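Long-range contacts in kelch-like protein 7 (Homo sapiens, PDB 3II7), which serves as the substrate-recognition adapter of a CUL3-RBX1 E3 ubiquitin ligase, this chain being its Kelch-repeat beta-propeller domain: residues A[46-54]-A[93-104]; A[142-153]-A[192-203]. One frame throughout, in Å; residues are numbered along the deposited sequence. Where two conformers were deposited one is given.

Contact 1 (A[46-54]-A[93-104]); sequences RRDAACVFW and DSLAACAAEGKI. With EDO (1,2-ethanediol), chain H; EDO (1,2-ethanediol), chain G.
The indole of Trp54 lies against the type I' turn Ala100–Lys103, with Gly102 N over one of its faces, offset toward the rim and 3.3 Å from CZ2. Ala99 CB meets the six-membered ring obliquely through CE3. This is the packing of neighbouring blades in a Kelch beta-propeller: strands 50-54 and 96-100, each the first of its four-stranded sheet, run side by side at 9°, their axes 5.8 Å apart, joined by side chains and waters instead of continuous backbone pairing. Trp54 CG stands anti to the backbone N (chi1 -179°), which carries the ring out over the turn while CB rests on Ile104 CD1.

Val52 straddles the neighbouring hairpin. Its CG2 presses on Ala99 CB at 3.5 Å, and its CG1 reaches Ile104 CG2. Further along, the methyl of Ala50 sits between Leu95 CD2 and Ala97 CB. Where the backbones do not bond directly, a water donates to both Ala49 O and Leu95 O.

At the other end the carboxylates of Asp48 and Asp93 come close, and a water donates to OD2 of each; Asp93 OD2 also bonds to Ser64 OG. Beside them Ser94 N donates to Asp48 O at 2.8 Å, nearly straight, from a position tilted 24° out of the carbonyl plane.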
loop_
_atom_site.group_PDB
_atom_site.type_symbol
_atom_site.label_atom_id
_atom_site.label_comp_id
_atom_site.label_asym_id
_atom_site.label_seq_id
_atom_site.Cartn_x
_atom_site.Cartn_y
_atom_site.Cartn_z
ATOM N N ARG A 46 1.773 -1.164 14.846
ATOM C CA ARG A 46 2.552 -2.274 14.335
ATOM C C ARG A 46 3.702 -1.739 13.510
ATOM O O ARG A 46 3.551 -0.716 12.802
ATOM C CB ARG A 46 1.715 -3.131 13.403
ATOM C CG ARG A 46 0.551 -3.805 14.033
ATOM C CD ARG A 46 -0.066 -4.805 13.103
ATOM N NE ARG A 46 -1.286 -5.373 13.662
ATOM C CZ ARG A 46 -1.753 -6.604 13.410
ATOM N NH1 ARG A 46 -1.099 -7.442 12.611
ATOM N NH2 ARG A 46 -2.867 -7.012 13.988
ATOM N N ARG A 47 4.832 -2.432 13.562
ATOM C CA ARG A 47 5.961 -2.161 12.662
ATOM C C ARG A 47 5.801 -2.939 11.361
ATOM O O ARG A 47 5.661 -4.140 11.396
ATOM C CB ARG A 47 7.277 -2.594 13.318
ATOM C CG ARG A 47 8.514 -2.375 12.454
ATOM C CD ARG A 47 9.765 -3.077 13.028
ATOM N NE ARG A 47 10.068 -2.601 14.370
ATOM C CZ ARG A 47 9.786 -3.254 15.509
ATOM N NH1 ARG A 47 9.196 -4.451 15.500
ATOM N NH2 ARG A 47 10.108 -2.705 16.675
ATOM N N ASP A 48 5.863 -2.234 10.226
ATOM C CA ASP A 48 5.940 -2.852 8.912
ATOM C C ASP A 48 4.797 -3.846 8.622
ATOM O O ASP A 48 5.026 -4.953 8.160
ATOM C CB ASP A 48 7.315 -3.500 8.734
ATOM C CG ASP A 48 8.452 -2.455 8.722
ATOM O OD1 ASP A 48 8.206 -1.317 8.240
ATOM O OD2 ASP A 48 9.541 -2.780 9.194
ATOM N N ALA A 49 3.576 -3.436 8.937
ATOM C CA ALA A 49 2.361 -4.226 8.592
ATOM C C ALA A 49 1.771 -3.761 7.256
ATOM O O ALA A 49 2.405 -2.996 6.497
ATOM C CB ALA A 49 1.323 -4.116 9.728
ATOM N N ALA A 50 0.585 -4.273 6.945
ATOM C CA ALA A 50 -0.156 -3.909 5.742
ATOM C C ALA A 50 -1.622 -3.788 6.069
ATOM O O ALA A 50 -2.083 -4.335 7.065
ATOM C CB ALA A 50 0.044 -4.954 4.640
ATOM N N CYS A 51 -2.358 -3.055 5.229
ATOM C CA CYS A 51 -3.802 -2.960 5.420
ATOM C C CYS A 51 -4.529 -3.089 4.097
ATOM O O CYS A 51 -3.917 -2.945 3.035
ATOM C CB CYS A 51 -4.191 -1.688 6.132
ATOM S SG CYS A 51 -4.234 -0.262 5.111
ATOM N N VAL A 52 -5.807 -3.428 4.154
ATOM C CA VAL A 52 -6.595 -3.585 2.952
ATOM C C VAL A 52 -8.059 -3.391 3.321
ATOM O O VAL A 52 -8.469 -3.739 4.421
ATOM C CB VAL A 52 -6.340 -5.003 2.292
ATOM C CG1 VAL A 52 -6.359 -6.108 3.372
ATOM C CG2 VAL A 52 -7.336 -5.305 1.186
ATOM N N PHE A 53 -8.821 -2.816 2.400
ATOM C CA PHE A 53 -10.239 -2.605 2.611
ATOM C C PHE A 53 -11.069 -3.530 1.745
ATOM O O PHE A 53 -10.799 -3.665 0.541
ATOM C CB PHE A 53 -10.603 -1.170 2.302
ATOM C CG PHE A 53 -12.043 -0.879 2.447
ATOM C CD1 PHE A 53 -12.600 -0.682 3.712
ATOM C CD2 PHE A 53 -12.869 -0.785 1.335
ATOM C CE1 PHE A 53 -13.959 -0.379 3.836
ATOM C CE2 PHE A 53 -14.228 -0.509 1.469
ATOM C CZ PHE A 53 -14.764 -0.300 2.698
ATOM N N TRP A 54 -12.085 -4.162 2.345
ATOM C CA TRP A 54 -13.087 -4.920 1.583
ATOM C C TRP A 54 -14.426 -4.901 2.313
ATOM O O TRP A 54 -14.476 -5.206 3.491
ATOM C CB TRP A 54 -12.671 -6.376 1.339
ATOM C CG TRP A 54 -13.681 -7.097 0.545
ATOM C CD1 TRP A 54 -14.614 -7.976 1.012
ATOM C CD2 TRP A 54 -13.957 -6.925 -0.847
ATOM N NE1 TRP A 54 -15.433 -8.382 -0.004
ATOM C CE2 TRP A 54 -15.046 -7.760 -1.163
ATOM C CE3 TRP A 54 -13.369 -6.159 -1.866
ATOM C CZ2 TRP A 54 -15.571 -7.847 -2.454
ATOM C CZ3 TRP A 54 -13.885 -6.256 -3.156
ATOM C CH2 TRP A 54 -14.975 -7.094 -3.434
ATOM N N ASP A 93 6.904 -9.284 8.086
ATOM C CA ASP A 93 6.969 -7.833 8.006
ATOM C C ASP A 93 7.142 -7.404 6.543
ATOM O O ASP A 93 7.699 -8.139 5.747
ATOM C CB ASP A 93 8.197 -7.322 8.783
ATOM C CG ASP A 93 8.019 -7.381 10.316
ATOM O OD1 ASP A 93 7.015 -7.902 10.799
ATOM O OD2 ASP A 93 8.914 -6.877 11.035
ATOM N N SER A 94 6.714 -6.191 6.252
ATOM C CA SER A 94 6.952 -5.538 4.931
ATOM C C SER A 94 6.277 -6.308 3.784
ATOM O O SER A 94 6.716 -6.264 2.632
ATOM C CB SER A 94 8.466 -5.333 4.700
ATOM O OG SER A 94 9.027 -4.551 5.781
ATOM N N LEU A 95 5.214 -7.020 4.129
ATOM C CA LEU A 95 4.333 -7.676 3.147
ATOM C C LEU A 95 3.418 -6.615 2.523
ATOM O O LEU A 95 3.313 -5.502 3.033
ATOM C CB LEU A 95 3.516 -8.775 3.827
ATOM C CG LEU A 95 2.326 -8.388 4.718
ATOM C CD1 LEU A 95 1.706 -9.664 5.267
ATOM C CD2 LEU A 95 2.705 -7.425 5.833
ATOM N N ALA A 96 2.791 -6.960 1.409
ATOM C CA ALA A 96 1.821 -6.116 0.767
ATOM C C ALA A 96 0.487 -6.850 0.775
ATOM O O ALA A 96 0.435 -8.074 0.908
ATOM C CB ALA A 96 2.249 -5.784 -0.657
ATOM N N ALA A 97 -0.592 -6.093 0.660
ATOM C CA ALA A 97 -1.934 -6.664 0.663
ATOM C C ALA A 97 -2.874 -5.907 -0.230
ATOM O O ALA A 97 -2.739 -4.678 -0.390
ATOM C CB ALA A 97 -2.498 -6.740 2.113
ATOM N N CYS A 98 -3.863 -6.621 -0.779
ATOM C CA CYS A 98 -4.937 -6.025 -1.533
ATOM C C CYS A 98 -6.147 -6.960 -1.503
ATOM O O CYS A 98 -6.046 -8.074 -1.003
ATOM C CB CYS A 98 -4.495 -5.651 -2.950
ATOM S SG CYS A 98 -4.307 -7.033 -4.046
ATOM N N ALA A 99 -7.288 -6.514 -2.037
ATOM C CA ALA A 99 -8.486 -7.348 -2.054
ATOM C C ALA A 99 -9.025 -7.476 -3.456
ATOM O O ALA A 99 -8.999 -6.509 -4.245
ATOM C CB ALA A 99 -9.553 -6.739 -1.161
ATOM N N ALA A 100 -9.506 -8.670 -3.775
ATOM C CA ALA A 100 -10.188 -8.914 -5.036
ATOM C C ALA A 100 -11.293 -9.937 -4.826
ATOM O O ALA A 100 -11.022 -11.047 -4.339
ATOM C CB ALA A 100 -9.188 -9.419 -6.110
ATOM N N GLU A 101 -12.521 -9.555 -5.189
ATOM C CA GLU A 101 -13.686 -10.478 -5.202
ATOM C C GLU A 101 -13.854 -11.288 -3.894
ATOM O O GLU A 101 -14.015 -12.511 -3.914
ATOM C CB GLU A 101 -13.614 -11.395 -6.424
ATOM C CG GLU A 101 -13.490 -10.597 -7.753
ATOM C CD GLU A 101 -13.622 -11.459 -9.015
ATOM O OE1 GLU A 101 -14.424 -12.418 -8.999
ATOM O OE2 GLU A 101 -12.926 -11.163 -10.024
ATOM N N GLY A 102 -13.780 -10.592 -2.767
ATOM C CA GLY A 102 -14.051 -11.205 -1.451
ATOM C C GLY A 102 -12.879 -11.906 -0.797
ATOM O O GLY A 102 -13.007 -12.413 0.329
ATOM N N LYS A 103 -11.725 -11.919 -1.468
ATOM C CA LYS A 103 -10.517 -12.462 -0.888
ATOM C C LYS A 103 -9.491 -11.354 -0.581
ATOM O O LYS A 103 -9.329 -10.400 -1.362
ATOM C CB LYS A 103 -9.885 -13.488 -1.811
ATOM C CG LYS A 103 -10.661 -14.811 -1.873
ATOM C CD LYS A 103 -11.688 -14.828 -2.965
ATOM C CE LYS A 103 -12.167 -16.255 -3.249
ATOM N NZ LYS A 103 -13.133 -16.276 -4.374
ATOM N N ILE A 104 -8.821 -11.492 0.552
ATOM C CA ILE A 104 -7.712 -10.619 0.925
ATOM C C ILE A 104 -6.411 -11.335 0.621
ATOM O O ILE A 104 -6.121 -12.363 1.226
ATOM C CB ILE A 104 -7.727 -10.296 2.439
ATOM C CG1 ILE A 104 -9.085 -9.726 2.884
ATOM C CG2 ILE A 104 -6.595 -9.373 2.782
ATOM C CD1 ILE A 104 -9.584 -8.608 2.106
HETATM C C1 EDO H . 2.864 -0.140 8.901
HETATM O O1 EDO H . 3.069 -0.932 10.066
HETATM C C2 EDO H . 4.132 0.514 8.404
HETATM O O2 EDO H . 3.902 0.977 7.067
HETATM C C1 EDO G . -0.466 0.888 12.553
HETATM O O1 EDO G . -0.320 -0.427 13.094
HETATM C C2 EDO G . 0.780 1.319 11.784
HETATM O O2 EDO G . 1.928 1.392 12.668
HETATM O O HOH W 1 10.414 -4.959 9.902
HETATM O O HOH W 2 4.335 -3.655 4.809
HETATM O O HOH W 3 -4.662 -2.191 0.064
#

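Contact 2 (A[142-153]-A[192-203]). With EDO (1,2-ethanediol), chain F.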
loop_
_atom_site.group_PDB
_atom_site.type_symbol
_atom_site.label_atom_id
_atom_site.label_comp_id
_atom_site.label_asym_id
_atom_site.label_seq_id
_atom_site.Cartn_x
_atom_site.Cartn_y
_atom_site.Cartn_z
ATOM N N SER A 142 8.553 -4.755 0.880
ATOM C CA SER A 142 8.411 -3.309 0.713
ATOM C C SER A 142 8.000 -2.949 -0.690
ATOM O O SER A 142 8.254 -1.857 -1.149
ATOM C CB SER A 142 9.712 -2.584 1.089
ATOM O OG SER A 142 10.101 -2.895 2.417
ATOM N N HIS A 143 7.376 -3.906 -1.347
ATOM C CA HIS A 143 6.798 -3.734 -2.656
ATOM C C HIS A 143 5.389 -3.177 -2.576
ATOM O O HIS A 143 4.744 -3.201 -1.540
ATOM C CB HIS A 143 6.735 -5.097 -3.383
ATOM C CG HIS A 143 6.023 -6.167 -2.600
ATOM N ND1 HIS A 143 6.474 -6.595 -1.369
ATOM C CD2 HIS A 143 4.905 -6.893 -2.868
ATOM C CE1 HIS A 143 5.647 -7.514 -0.899
ATOM N NE2 HIS A 143 4.710 -7.742 -1.804
ATOM N N GLY A 144 4.908 -2.687 -3.701
ATOM C CA GLY A 144 3.469 -2.361 -3.840
ATOM C C GLY A 144 2.663 -3.495 -4.415
ATOM O O GLY A 144 3.178 -4.316 -5.218
ATOM N N MET A 145 1.384 -3.576 -4.017
ATOM C CA MET A 145 0.452 -4.524 -4.606
ATOM C C MET A 145 -0.891 -3.876 -4.743
ATOM O O MET A 145 -1.391 -3.257 -3.764
ATOM C CB MET A 145 0.320 -5.803 -3.779
ATOM C CG MET A 145 -0.450 -6.932 -4.516
ATOM S SD MET A 145 -0.288 -8.642 -3.837
ATOM C CE MET A 145 -0.994 -8.298 -2.227
ATOM N N VAL A 146 -1.479 -3.969 -5.935
ATOM C CA VAL A 146 -2.774 -3.332 -6.193
ATOM C C VAL A 146 -3.655 -4.208 -7.057
ATOM O O VAL A 146 -3.175 -4.930 -7.927
ATOM C CB VAL A 146 -2.570 -1.932 -6.854
ATOM C CG1 VAL A 146 -1.975 -2.069 -8.230
ATOM C CG2 VAL A 146 -3.864 -1.134 -6.892
ATOM N N GLU A 147 -4.939 -4.156 -6.792
ATOM C CA GLU A 147 -5.930 -4.784 -7.664
ATOM C C GLU A 147 -6.358 -3.834 -8.798
ATOM O O GLU A 147 -6.556 -2.595 -8.590
ATOM C CB GLU A 147 -7.129 -5.214 -6.851
ATOM C CG GLU A 147 -8.187 -5.965 -7.648
ATOM C CD GLU A 147 -9.253 -5.055 -8.330
ATOM O OE1 GLU A 147 -9.444 -3.864 -7.955
ATOM O OE2 GLU A 147 -9.931 -5.568 -9.213
ATOM N N ALA A 148 -6.478 -4.385 -9.992
ATOM C CA ALA A 148 -6.924 -3.640 -11.149
ATOM C C ALA A 148 -7.702 -4.550 -12.090
ATOM O O ALA A 148 -7.148 -5.495 -12.640
ATOM C CB ALA A 148 -5.708 -2.995 -11.888
ATOM N N ASN A 149 -8.997 -4.278 -12.258
ATOM C CA ASN A 149 -9.866 -5.090 -13.147
ATOM C C ASN A 149 -9.837 -6.598 -12.839
ATOM O O ASN A 149 -9.852 -7.429 -13.755
ATOM C CB ASN A 149 -9.490 -4.894 -14.641
ATOM C CG ASN A 149 -9.485 -3.448 -15.080
ATOM O OD1 ASN A 149 -10.441 -2.721 -14.869
ATOM N ND2 ASN A 149 -8.402 -3.038 -15.742
ATOM N N GLY A 150 -9.762 -6.961 -11.565
ATOM C CA GLY A 150 -9.755 -8.368 -11.180
ATOM C C GLY A 150 -8.384 -9.034 -11.104
ATOM O O GLY A 150 -8.293 -10.152 -10.631
ATOM N N LEU A 151 -7.331 -8.345 -11.571
ATOM C CA LEU A 151 -5.960 -8.864 -11.553
ATOM C C LEU A 151 -5.205 -8.189 -10.430
ATOM O O LEU A 151 -5.548 -7.082 -10.007
ATOM C CB LEU A 151 -5.260 -8.592 -12.891
ATOM C CG LEU A 151 -5.924 -9.188 -14.146
ATOM C CD1 LEU A 151 -5.086 -9.000 -15.436
ATOM C CD2 LEU A 151 -6.218 -10.661 -13.929
ATOM N N ILE A 152 -4.177 -8.859 -9.950
ATOM C CA ILE A 152 -3.399 -8.387 -8.824
ATOM C C ILE A 152 -1.981 -8.141 -9.292
ATOM O O ILE A 152 -1.280 -9.068 -9.694
ATOM C CB ILE A 152 -3.420 -9.414 -7.710
ATOM C CG1 ILE A 152 -4.880 -9.605 -7.241
ATOM C CG2 ILE A 152 -2.484 -8.998 -6.518
ATOM C CD1 ILE A 152 -5.051 -10.527 -6.140
ATOM N N TYR A 153 -1.562 -6.887 -9.211
ATOM C CA TYR A 153 -0.260 -6.445 -9.712
ATOM C C TYR A 153 0.676 -6.188 -8.554
ATOM O O TYR A 153 0.305 -5.545 -7.555
ATOM C CB TYR A 153 -0.381 -5.167 -10.506
ATOM C CG TYR A 153 -1.153 -5.298 -11.777
ATOM C CD1 TYR A 153 -0.514 -5.452 -13.005
ATOM C CD2 TYR A 153 -2.532 -5.305 -11.764
ATOM C CE1 TYR A 153 -1.239 -5.604 -14.172
ATOM C CE2 TYR A 153 -3.271 -5.447 -12.946
ATOM C CZ TYR A 153 -2.603 -5.597 -14.154
ATOM O OH TYR A 153 -3.309 -5.735 -15.325
ATOM N N LYS A 192 11.223 0.858 -3.942
ATOM C CA LYS A 192 10.544 0.264 -2.794
ATOM C C LYS A 192 9.937 1.405 -1.989
ATOM O O LYS A 192 10.334 2.545 -2.095
ATOM C CB LYS A 192 11.474 -0.557 -1.919
ATOM C CG LYS A 192 12.573 0.239 -1.157
ATOM C CD LYS A 192 13.393 -0.697 -0.291
ATOM C CE LYS A 192 14.422 0.026 0.529
ATOM N NZ LYS A 192 14.993 -0.849 1.628
ATOM N N ASN A 193 8.966 1.068 -1.146
ATOM C CA ASN A 193 8.244 2.047 -0.339
ATOM C C ASN A 193 7.557 3.147 -1.141
ATOM O O ASN A 193 7.269 4.232 -0.610
ATOM C CB ASN A 193 9.171 2.686 0.737
ATOM C CG ASN A 193 9.764 1.672 1.687
ATOM O OD1 ASN A 193 10.987 1.589 1.834
ATOM N ND2 ASN A 193 8.904 0.875 2.322
ATOM N N HIS A 194 7.236 2.828 -2.393
ATOM C CA HIS A 194 6.538 3.686 -3.314
ATOM C C HIS A 194 5.033 3.522 -3.133
ATOM O O HIS A 194 4.552 2.510 -2.628
ATOM C CB HIS A 194 6.898 3.336 -4.778
ATOM C CG HIS A 194 6.746 1.882 -5.131
ATOM N ND1 HIS A 194 7.518 0.909 -4.561
ATOM C CD2 HIS A 194 5.973 1.252 -6.056
ATOM C CE1 HIS A 194 7.196 -0.268 -5.062
ATOM N NE2 HIS A 194 6.278 -0.093 -5.988
ATOM N N GLY A 195 4.295 4.510 -3.579
ATOM C CA GLY A 195 2.862 4.392 -3.712
ATOM C C GLY A 195 2.555 3.602 -4.960
ATOM O O GLY A 195 3.336 3.607 -5.920
ATOM N N LEU A 196 1.395 2.957 -4.963
ATOM C CA LEU A 196 0.986 2.118 -6.110
ATOM C C LEU A 196 -0.513 2.144 -6.129
ATOM O O LEU A 196 -1.180 1.588 -5.217
ATOM C CB LEU A 196 1.520 0.677 -6.013
ATOM C CG LEU A 196 1.459 -0.084 -7.349
ATOM C CD1 LEU A 196 2.467 0.553 -8.388
ATOM C CD2 LEU A 196 1.692 -1.594 -7.162
ATOM N N VAL A 197 -1.047 2.839 -7.138
ATOM C CA VAL A 197 -2.475 3.105 -7.223
ATOM C C VAL A 197 -2.993 2.936 -8.614
ATOM O O VAL A 197 -2.346 3.340 -9.588
ATOM C CB VAL A 197 -2.825 4.524 -6.668
ATOM C CG1 VAL A 197 -2.439 4.633 -5.187
ATOM C CG2 VAL A 197 -2.138 5.630 -7.503
ATOM N N PHE A 198 -4.194 2.382 -8.705
ATOM C CA PHE A 198 -4.878 2.156 -9.990
ATOM C C PHE A 198 -5.880 3.296 -10.235
ATOM O O PHE A 198 -6.774 3.541 -9.400
ATOM C CB PHE A 198 -5.624 0.835 -9.928
ATOM C CG PHE A 198 -6.471 0.541 -11.138
ATOM C CD1 PHE A 198 -5.936 0.616 -12.412
ATOM C CD2 PHE A 198 -7.794 0.157 -10.992
ATOM C CE1 PHE A 198 -6.700 0.319 -13.519
ATOM C CE2 PHE A 198 -8.559 -0.144 -12.095
ATOM C CZ PHE A 198 -8.013 -0.054 -13.363
ATOM N N VAL A 199 -5.709 3.991 -11.364
ATOM C CA VAL A 199 -6.627 5.038 -11.777
ATOM C C VAL A 199 -6.973 4.825 -13.231
ATOM O O VAL A 199 -6.120 4.992 -14.114
ATOM C CB VAL A 199 -6.061 6.435 -11.610
ATOM C CG1 VAL A 199 -7.171 7.473 -11.878
ATOM C CG2 VAL A 199 -5.481 6.633 -10.236
ATOM N N LYS A 200 -8.242 4.442 -13.452
ATOM C CA LYS A 200 -8.861 4.301 -14.796
ATOM C C LYS A 200 -8.331 3.081 -15.565
ATOM O O LYS A 200 -9.028 2.072 -15.704
ATOM C CB LYS A 200 -8.724 5.580 -15.636
ATOM C CG LYS A 200 -9.471 5.526 -16.978
ATOM C CD LYS A 200 -8.881 6.494 -18.003
ATOM C CE LYS A 200 -9.092 7.946 -17.628
ATOM N NZ LYS A 200 -8.368 8.866 -18.604
ATOM N N ASP A 201 -7.142 3.203 -16.128
ATOM C CA ASP A 201 -6.586 2.165 -16.981
ATOM C C ASP A 201 -5.079 2.122 -16.836
ATOM O O ASP A 201 -4.365 1.544 -17.695
ATOM C CB ASP A 201 -6.983 2.427 -18.456
ATOM C CG ASP A 201 -6.562 3.820 -18.954
ATOM O OD1 ASP A 201 -5.976 4.597 -18.165
ATOM O OD2 ASP A 201 -6.836 4.155 -20.121
ATOM N N LYS A 202 -4.606 2.698 -15.725
ATOM C CA LYS A 202 -3.184 2.896 -15.487
ATOM C C LYS A 202 -2.866 2.648 -14.027
ATOM O O LYS A 202 -3.672 2.936 -13.158
ATOM C CB LYS A 202 -2.773 4.327 -15.843
ATOM C CG LYS A 202 -2.817 4.658 -17.309
ATOM C CD LYS A 202 -2.708 6.177 -17.534
ATOM C CE LYS A 202 -3.238 6.569 -18.905
ATOM N NZ LYS A 202 -2.996 8.011 -19.235
ATOM N N ILE A 203 -1.663 2.121 -13.775
ATOM C CA ILE A 203 -1.190 1.925 -12.413
ATOM C C ILE A 203 0.020 2.836 -12.172
ATOM O O ILE A 203 1.098 2.651 -12.787
ATOM C CB ILE A 203 -0.804 0.458 -12.144
ATOM C CG1 ILE A 203 -2.033 -0.466 -12.317
ATOM C CG2 ILE A 203 -0.214 0.321 -10.755
ATOM C CD1 ILE A 203 -1.703 -1.996 -12.223
HETATM C C1 EDO F . -6.473 2.879 -6.231
HETATM O O1 EDO F . -5.557 1.741 -6.218
HETATM C C2 EDO F . -6.756 3.385 -4.815
HETATM O O2 EDO F . -5.631 4.069 -4.225
HETATM O O HOH W 4 5.447 0.175 -1.247
HETATM O O HOH W 5 13.067 -3.487 2.272
HETATM O O HOH W 6 8.946 -1.467 4.238
HETATM O O HOH W 7 -0.966 -0.040 -2.951
#
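Two CH-pi contacts running in opposite senses mark this contact. Ala148 CB sits over the centre of the Phe198 ring, 3.6 Å from its centroid and 9° off the normal, while Ile203 CD1 reaches back across the interface to a face of Tyr153, 3.5 Å from that centroid and displaced toward the rim. Together they join the first hairpins of adjacent propeller blades. With CG anti to the backbone N (chi1 175°), the Phe198 ring extends beneath Ala148 until CZ meets the Asn149 amide, whose plane stands 85° from the ring. An alanine in place of Phe198 would probably leave the Ala148 methyl without its aromatic platform and open a gap beneath the turn at Asn149.

Val146 fills the middle, CG1 touching both Leu196 CD2 at 3.8 Å and Ile203 CG2, and CG2 lying by the Phe198 CB. Leu196 CD2 also packs on the backbone of Gly144, where a side chain would collide with Leu196 CB. At the far end Asn193 N donates to Ser142 O at 3.0 Å, in the carbonyl plane, and a water joins Ser142 OG to Asn193 ND2. Asn193 OD1 turns instead to Gln209 NE2.

Strands 144-148 and 195-199 run nearly parallel, each at the inner margin of its own sheet. Strand 151-155 pairs antiparallel with the first and strand 202-206 with the second, while Met145, and His143 just before the strand, touch Ala96 in strand 96-100 of the preceding blade, Met145 also reaching Cys98 there.

In the fold
Contacts 1 and 2 are two examples of one arrangement, the meeting of first strands of adjacent blades round the propeller, separated by one intervening blade-to-blade joint. Both segments of contact 1 precede those of contact 2 in the chain, and the contact centres are about 12 Å apart, each about 8 Å from the centre of the chain. The four segments belong to four consecutive sheets, beginning with strands 50-54, 96-100, 144-148 and 195-199. At the joint between, segments 93-104 and 142-153 also touch: Ser94 O and Ser142 N are 3.0 Å apart, a probable hydrogen bond, and Met145 CE packs on Ala97 CA. With it, the contacts make an arc of three successive joints in this ligase adapter's Kelch domain.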